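Local coordinates for protein group 3 allergen SMIPP-S YvT004A06 (Sarcoptes scabiei type hominis, PDB 3H7T) that has a trypsin-like serine protease fold but is an inactivated protease paralogue of the scabies mite, so it probably does not cleave peptides, at residues D8-P13 and D99-K104; S29-N34 and K103-P108. One frame throughout, in Å; residues are numbered along the deposited sequence.

Contact 1 of 2, residues D8-P13 and D99-K104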
loop_
_atom_site.group_PDB
_atom_site.type_symbol
_atom_site.label_atom_id
_atom_site.label_comp_id
_atom_site.label_asym_id
_atom_site.label_seq_id
_atom_site.Cartn_x
_atom_site.Cartn_y
_atom_site.Cartn_z
ATOM N N ASP A 8 14.075 -5.658 6.968
ATOM C CA ASP A 8 13.790 -6.904 7.667
ATOM C C ASP A 8 12.353 -6.830 8.165
ATOM O O ASP A 8 11.878 -5.745 8.530
ATOM C CB ASP A 8 14.750 -7.082 8.843
ATOM C CG ASP A 8 14.619 -8.440 9.493
ATOM O OD1 ASP A 8 13.876 -8.549 10.490
ATOM O OD2 ASP A 8 15.242 -9.404 9.000
ATOM N N ILE A 9 11.657 -7.966 8.177
ATOM C CA ILE A 9 10.244 -7.993 8.580
ATOM C C ILE A 9 10.047 -7.565 10.043
ATOM O O ILE A 9 8.957 -7.128 10.412
ATOM C CB ILE A 9 9.542 -9.356 8.259
ATOM C CG1 ILE A 9 8.009 -9.236 8.311
ATOM C CG2 ILE A 9 10.024 -10.470 9.197
ATOM C CD1 ILE A 9 7.381 -8.287 7.269
ATOM N N THR A 10 11.105 -7.655 10.853
ATOM C CA THR A 10 11.043 -7.172 12.239
ATOM C C THR A 10 11.041 -5.641 12.304
ATOM O O THR A 10 10.557 -5.060 13.275
ATOM C CB THR A 10 12.145 -7.792 13.169
ATOM O OG1 THR A 10 13.447 -7.359 12.765
ATOM C CG2 THR A 10 12.088 -9.324 13.149
ATOM N N LYS A 11 11.538 -4.992 11.250
ATOM C CA LYS A 11 11.472 -3.527 11.153
ATOM C C LYS A 11 10.109 -3.030 10.683
ATOM O O LYS A 11 9.732 -1.902 10.973
ATOM C CB LYS A 11 12.575 -2.966 10.250
ATOM C CG LYS A 11 13.949 -3.598 10.461
ATOM C CD LYS A 11 14.681 -3.022 11.666
ATOM C CE LYS A 11 15.580 -1.861 11.268
ATOM N NZ LYS A 11 16.538 -2.237 10.178
ATOM N N GLU A 12 9.380 -3.857 9.936
ATOM C CA GLU A 12 8.029 -3.502 9.495
ATOM C C GLU A 12 7.095 -4.697 9.625
ATOM O O GLU A 12 6.582 -5.185 8.618
ATOM C CB GLU A 12 8.019 -2.979 8.048
ATOM C CG GLU A 12 8.750 -1.673 7.823
ATOM C CD GLU A 12 10.203 -1.860 7.419
ATOM O OE1 GLU A 12 10.533 -2.856 6.729
ATOM O OE2 GLU A 12 11.018 -0.988 7.773
ATOM N N PRO A 13 6.860 -5.163 10.876
ATOM C CA PRO A 13 6.116 -6.404 11.138
ATOM C C PRO A 13 4.649 -6.367 10.708
ATOM O O PRO A 13 3.972 -7.402 10.747
ATOM C CB PRO A 13 6.241 -6.575 12.658
ATOM C CG PRO A 13 6.523 -5.195 13.176
ATOM C CD PRO A 13 7.363 -4.557 12.126
ATOM N N ASP A 99 4.146 -10.059 17.935
ATOM C CA ASP A 99 4.929 -8.893 18.373
ATOM C C ASP A 99 6.437 -9.023 18.069
ATOM O O ASP A 99 7.287 -8.603 18.861
ATOM C CB ASP A 99 4.681 -8.595 19.860
ATOM N N LYS A 100 6.756 -9.618 16.924
ATOM C CA LYS A 100 8.135 -9.733 16.469
ATOM C C LYS A 100 8.189 -9.567 14.955
ATOM O O LYS A 100 8.743 -8.592 14.454
ATOM C CB LYS A 100 8.739 -11.075 16.888
ATOM C CG LYS A 100 10.198 -11.267 16.483
ATOM C CD LYS A 100 10.744 -12.612 16.968
ATOM C CE LYS A 100 11.209 -12.550 18.422
ATOM N NZ LYS A 100 12.468 -11.762 18.587
ATOM N N THR A 101 7.596 -10.519 14.241
ATOM C CA THR A 101 7.610 -10.517 12.781
ATOM C C THR A 101 6.223 -10.233 12.218
ATOM O O THR A 101 6.078 -9.952 11.032
ATOM C CB THR A 101 8.110 -11.870 12.214
ATOM O OG1 THR A 101 7.131 -12.888 12.461
ATOM C CG2 THR A 101 9.443 -12.275 12.841
ATOM N N THR A 102 5.203 -10.323 13.071
ATOM C CA THR A 102 3.824 -10.142 12.638
ATOM C C THR A 102 3.039 -9.332 13.671
ATOM O O THR A 102 2.746 -9.828 14.764
ATOM C CB THR A 102 3.129 -11.498 12.360
ATOM O OG1 THR A 102 4.004 -12.348 11.604
ATOM C CG2 THR A 102 1.852 -11.292 11.575
ATOM N N LYS A 103 2.721 -8.082 13.319
ATOM C CA LYS A 103 2.036 -7.144 14.223
ATOM C C LYS A 103 1.026 -6.299 13.465
ATOM O O LYS A 103 1.213 -6.011 12.284
ATOM C CB LYS A 103 3.036 -6.197 14.907
ATOM C CG LYS A 103 4.131 -6.876 15.725
ATOM C CD LYS A 103 5.158 -5.881 16.266
ATOM C CE LYS A 103 4.654 -5.123 17.485
ATOM N NZ LYS A 103 5.668 -4.141 17.960
ATOM N N LYS A 104 -0.032 -5.865 14.152
ATOM C CA LYS A 104 -0.967 -4.928 13.539
ATOM C C LYS A 104 -0.428 -3.499 13.578
ATOM O O LYS A 104 0.317 -3.126 14.489
ATOM C CB LYS A 104 -2.377 -5.025 14.153
ATOM C CG LYS A 104 -2.474 -4.810 15.651
ATOM C CD LYS A 104 -3.932 -4.884 16.110
ATOM C CE LYS A 104 -4.052 -4.974 17.617
ATOM N NZ LYS A 104 -3.854 -6.372 18.102
HETATM O O HOH W 1 9.456 -6.351 15.330
#

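Contact 2 of 2, residues S29-N34 and K103-P108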
loop_
_atom_site.group_PDB
_atom_site.type_symbol
_atom_site.label_atom_id
_atom_site.label_comp_id
_atom_site.label_asym_id
_atom_site.label_seq_id
_atom_site.Cartn_x
_atom_site.Cartn_y
_atom_site.Cartn_z
ATOM N N SER A 29 -0.927 -4.442 4.540
ATOM C CA SER A 29 -0.602 -4.159 5.931
ATOM C C SER A 29 -1.646 -4.785 6.875
ATOM O O SER A 29 -2.838 -4.808 6.551
ATOM C CB SER A 29 -0.506 -2.639 6.137
ATOM O OG SER A 29 0.476 -2.330 7.114
ATOM N N ILE A 30 -1.185 -5.295 8.021
ATOM C CA ILE A 30 -2.046 -5.877 9.051
ATOM C C ILE A 30 -2.798 -4.800 9.828
ATOM O O ILE A 30 -2.184 -4.003 10.544
ATOM C CB ILE A 30 -1.250 -6.684 10.138
ATOM C CG1 ILE A 30 -0.122 -7.545 9.533
ATOM C CG2 ILE A 30 -2.219 -7.471 11.032
ATOM C CD1 ILE A 30 -0.489 -8.942 9.168
ATOM N N LEU A 31 -4.123 -4.811 9.722
ATOM C CA LEU A 31 -4.962 -3.962 10.575
ATOM C C LEU A 31 -5.405 -4.684 11.856
ATOM O O LEU A 31 -5.322 -4.124 12.960
ATOM C CB LEU A 31 -6.159 -3.417 9.784
ATOM C CG LEU A 31 -5.792 -2.470 8.633
ATOM C CD1 LEU A 31 -7.037 -1.916 7.964
ATOM C CD2 LEU A 31 -4.873 -1.336 9.094
ATOM N N THR A 32 -5.883 -5.917 11.698
ATOM C CA THR A 32 -6.219 -6.800 12.825
ATOM C C THR A 32 -5.856 -8.227 12.440
ATOM O O THR A 32 -5.439 -8.478 11.306
ATOM C CB THR A 32 -7.733 -6.767 13.211
ATOM O OG1 THR A 32 -8.513 -7.427 12.206
ATOM C CG2 THR A 32 -8.248 -5.339 13.409
ATOM N N ALA A 33 -6.047 -9.161 13.368
ATOM C CA ALA A 33 -5.756 -10.572 13.125
ATOM C C ALA A 33 -6.570 -11.155 11.968
ATOM O O ALA A 33 -6.229 -12.203 11.426
ATOM C CB ALA A 33 -5.979 -11.383 14.399
ATOM N N ASN A 34 -7.640 -10.464 11.595
ATOM C CA ASN A 34 -8.556 -10.926 10.554
ATOM C C ASN A 34 -8.588 -10.043 9.304
ATOM O O ASN A 34 -9.120 -10.453 8.270
ATOM C CB ASN A 34 -9.967 -11.056 11.142
ATOM C CG ASN A 34 -10.007 -11.976 12.348
ATOM O OD1 ASN A 34 -9.878 -13.197 12.221
ATOM N ND2 ASN A 34 -10.170 -11.392 13.529
ATOM N N LYS A 103 2.721 -8.082 13.319
ATOM C CA LYS A 103 2.036 -7.144 14.223
ATOM C C LYS A 103 1.026 -6.299 13.465
ATOM O O LYS A 103 1.213 -6.011 12.284
ATOM C CB LYS A 103 3.036 -6.197 14.907
ATOM C CG LYS A 103 4.131 -6.876 15.725
ATOM C CD LYS A 103 5.158 -5.881 16.266
ATOM C CE LYS A 103 4.654 -5.123 17.485
ATOM N NZ LYS A 103 5.668 -4.141 17.960
ATOM N N LYS A 104 -0.032 -5.865 14.152
ATOM C CA LYS A 104 -0.967 -4.928 13.539
ATOM C C LYS A 104 -0.428 -3.499 13.578
ATOM O O LYS A 104 0.317 -3.126 14.489
ATOM C CB LYS A 104 -2.377 -5.025 14.153
ATOM C CG LYS A 104 -2.474 -4.810 15.651
ATOM C CD LYS A 104 -3.932 -4.884 16.110
ATOM C CE LYS A 104 -4.052 -4.974 17.617
ATOM N NZ LYS A 104 -3.854 -6.372 18.102
ATOM N N ILE A 105 -0.789 -2.716 12.565
ATOM C CA ILE A 105 -0.480 -1.290 12.518
ATOM C C ILE A 105 -1.757 -0.507 12.808
ATOM O O ILE A 105 -2.809 -0.816 12.252
ATOM C CB ILE A 105 0.114 -0.861 11.129
ATOM C CG1 ILE A 105 0.589 0.598 11.145
ATOM C CG2 ILE A 105 -0.896 -1.066 9.997
ATOM C CD1 ILE A 105 2.007 0.795 11.649
ATOM N N GLU A 106 -1.658 0.503 13.670
ATOM C CA GLU A 106 -2.821 1.314 14.053
ATOM C C GLU A 106 -3.256 2.268 12.944
ATOM O O GLU A 106 -2.436 2.742 12.160
ATOM C CB GLU A 106 -2.545 2.101 15.345
ATOM C CG GLU A 106 -2.337 1.240 16.595
ATOM C CD GLU A 106 -3.508 0.316 16.895
ATOM O OE1 GLU A 106 -4.659 0.800 16.951
ATOM O OE2 GLU A 106 -3.271 -0.899 17.084
ATOM N N LEU A 107 -4.552 2.546 12.880
ATOM C CA LEU A 107 -5.073 3.541 11.943
ATOM C C LEU A 107 -4.797 4.962 12.446
ATOM O O LEU A 107 -4.666 5.170 13.649
ATOM C CB LEU A 107 -6.569 3.312 11.692
ATOM C CG LEU A 107 -6.932 2.029 10.929
ATOM C CD1 LEU A 107 -8.447 1.766 10.940
ATOM C CD2 LEU A 107 -6.414 2.111 9.493
ATOM N N PRO A 108 -4.687 5.943 11.525
ATOM C CA PRO A 108 -4.458 7.328 11.912
ATOM C C PRO A 108 -5.772 7.981 12.352
ATOM O O PRO A 108 -6.836 7.403 12.143
ATOM C CB PRO A 108 -4.010 7.962 10.598
ATOM C CG PRO A 108 -4.807 7.244 9.578
ATOM C CD PRO A 108 -4.825 5.810 10.061
HETATM O O HOH W 2 -5.069 -1.437 13.226
#

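Contact 1 of 2, residues D8-P13 and D99-K104
Pro13 packs its ring against the side chain of Lys103, which runs alongside it. Pro13 CG sits 3.4 Å from Lys103 CD, tighter than usual carbon contact. Lys103 CG stands beside its own backbone N (chi1 -58°), which starts the chain along the ring; the chain then bends at chi3 (78°). The same two residues share the direct hydrogen bond of the contact. Lys103 N donates to Pro13 O at 2.9 Å and is fairly straight at the hydrogen (162°). Thr102 CA adds a CA-H...O contact to the same oxygen.

Next to this, the side chains of Ile9 and Thr101 are set roughly perpendicular to each other. Ile9 CG2 meets Thr101 CB at 3.8 Å, and Ile9 CG1 rests on Thr101 O. The methyls Thr10 CG2 and Thr101 CG2 touch at 4.0 Å. A water donates to both Thr10 O and Lys100 O and bridges the two loops.

The contact joins the loop between strands 5-6 and 15-20 to the long connection between strands 87-91 and 119-124 of the trypsin-like fold.

An Asx turn shapes the 8-13 loop itself. Asp8 OD1 accepts from Thr10 N at 2.9 Å, which closes the turn. Thr10 OG1 donates to the same Asp8 OD1 at 2.6 Å, from the opposite face of the carboxylate plane, and this bond restrains the rotation of the Thr10 side chain. Ser58 OG bonds to Ile9 N. On the other loop, Asp98 OD1 bonds to the backbone N of Lys100, Thr101 and Thr102.

Contact 2 of 2, residues S29-N34 and K103-P108
Residues 29-32 and 103-107 run nearly perpendicular (92°), joined by one straight backbone bond, Ile105 N to Ile30 O at 2.8 Å. Lys104 CA makes a CA-H...O contact to the same oxygen, and Ile105 CG2 lies close to it.

Ile30 CB lies 3.3 Å from Lys103 O. Lys104 lays the start of its chain on Leu31 O, with CB at 3.3 Å and CD at 3.5 Å. A water donates to Leu31 O and to Ile105 O, so it gives the two segments a second polar link. The CD2 methyls of Leu31 and Leu107 touch at 3.8 Å, the two side chains meeting crosswise. Leu31 CD2 also reaches Ile105 CG2 at 4.1 Å. That branch of Ile105 sits between its backbone N and carbonyl carbon, because CG1 is anti to N (chi1 -173°), and it also meets Ser29 OG.

Leu31 and Thr32 form a classic beta bulge opposite Phe35, and Thr32 OG1 accepts from Asn34 N in an ST turn. Strand 26-30 belongs to the six-stranded barrel. Leu31 and Leu107 pack on Ile224 of helix 221-228, while Ser29 and Ile105 lie against Leu196 of strand 195-200 in the other sheet, where the two halves of the trypsin-like fold meet.

Overall arrangement
The two contacts lie on the same side of the chain's centre, with their own centres about 11 Å apart. Along the sequence their first segments come in order, 8-13 then 29-34, and both pair with one continuous run, 99-108. Lys103 and Lys104 belong to both. The contacts also touch through Thr102 CG2 and Ile30 CD1. Strand 15-20 follows 8-13 and pairs with strand 26-30 in the six-stranded barrel. The run 99-108 belongs to the connection from that barrel to strand 119-124 of the other sheet, so the connection packs on the loop leading into the barrel and on the residues at strand 26-30. Both lie away from the zinc-binding residues Glu178 and Glu209.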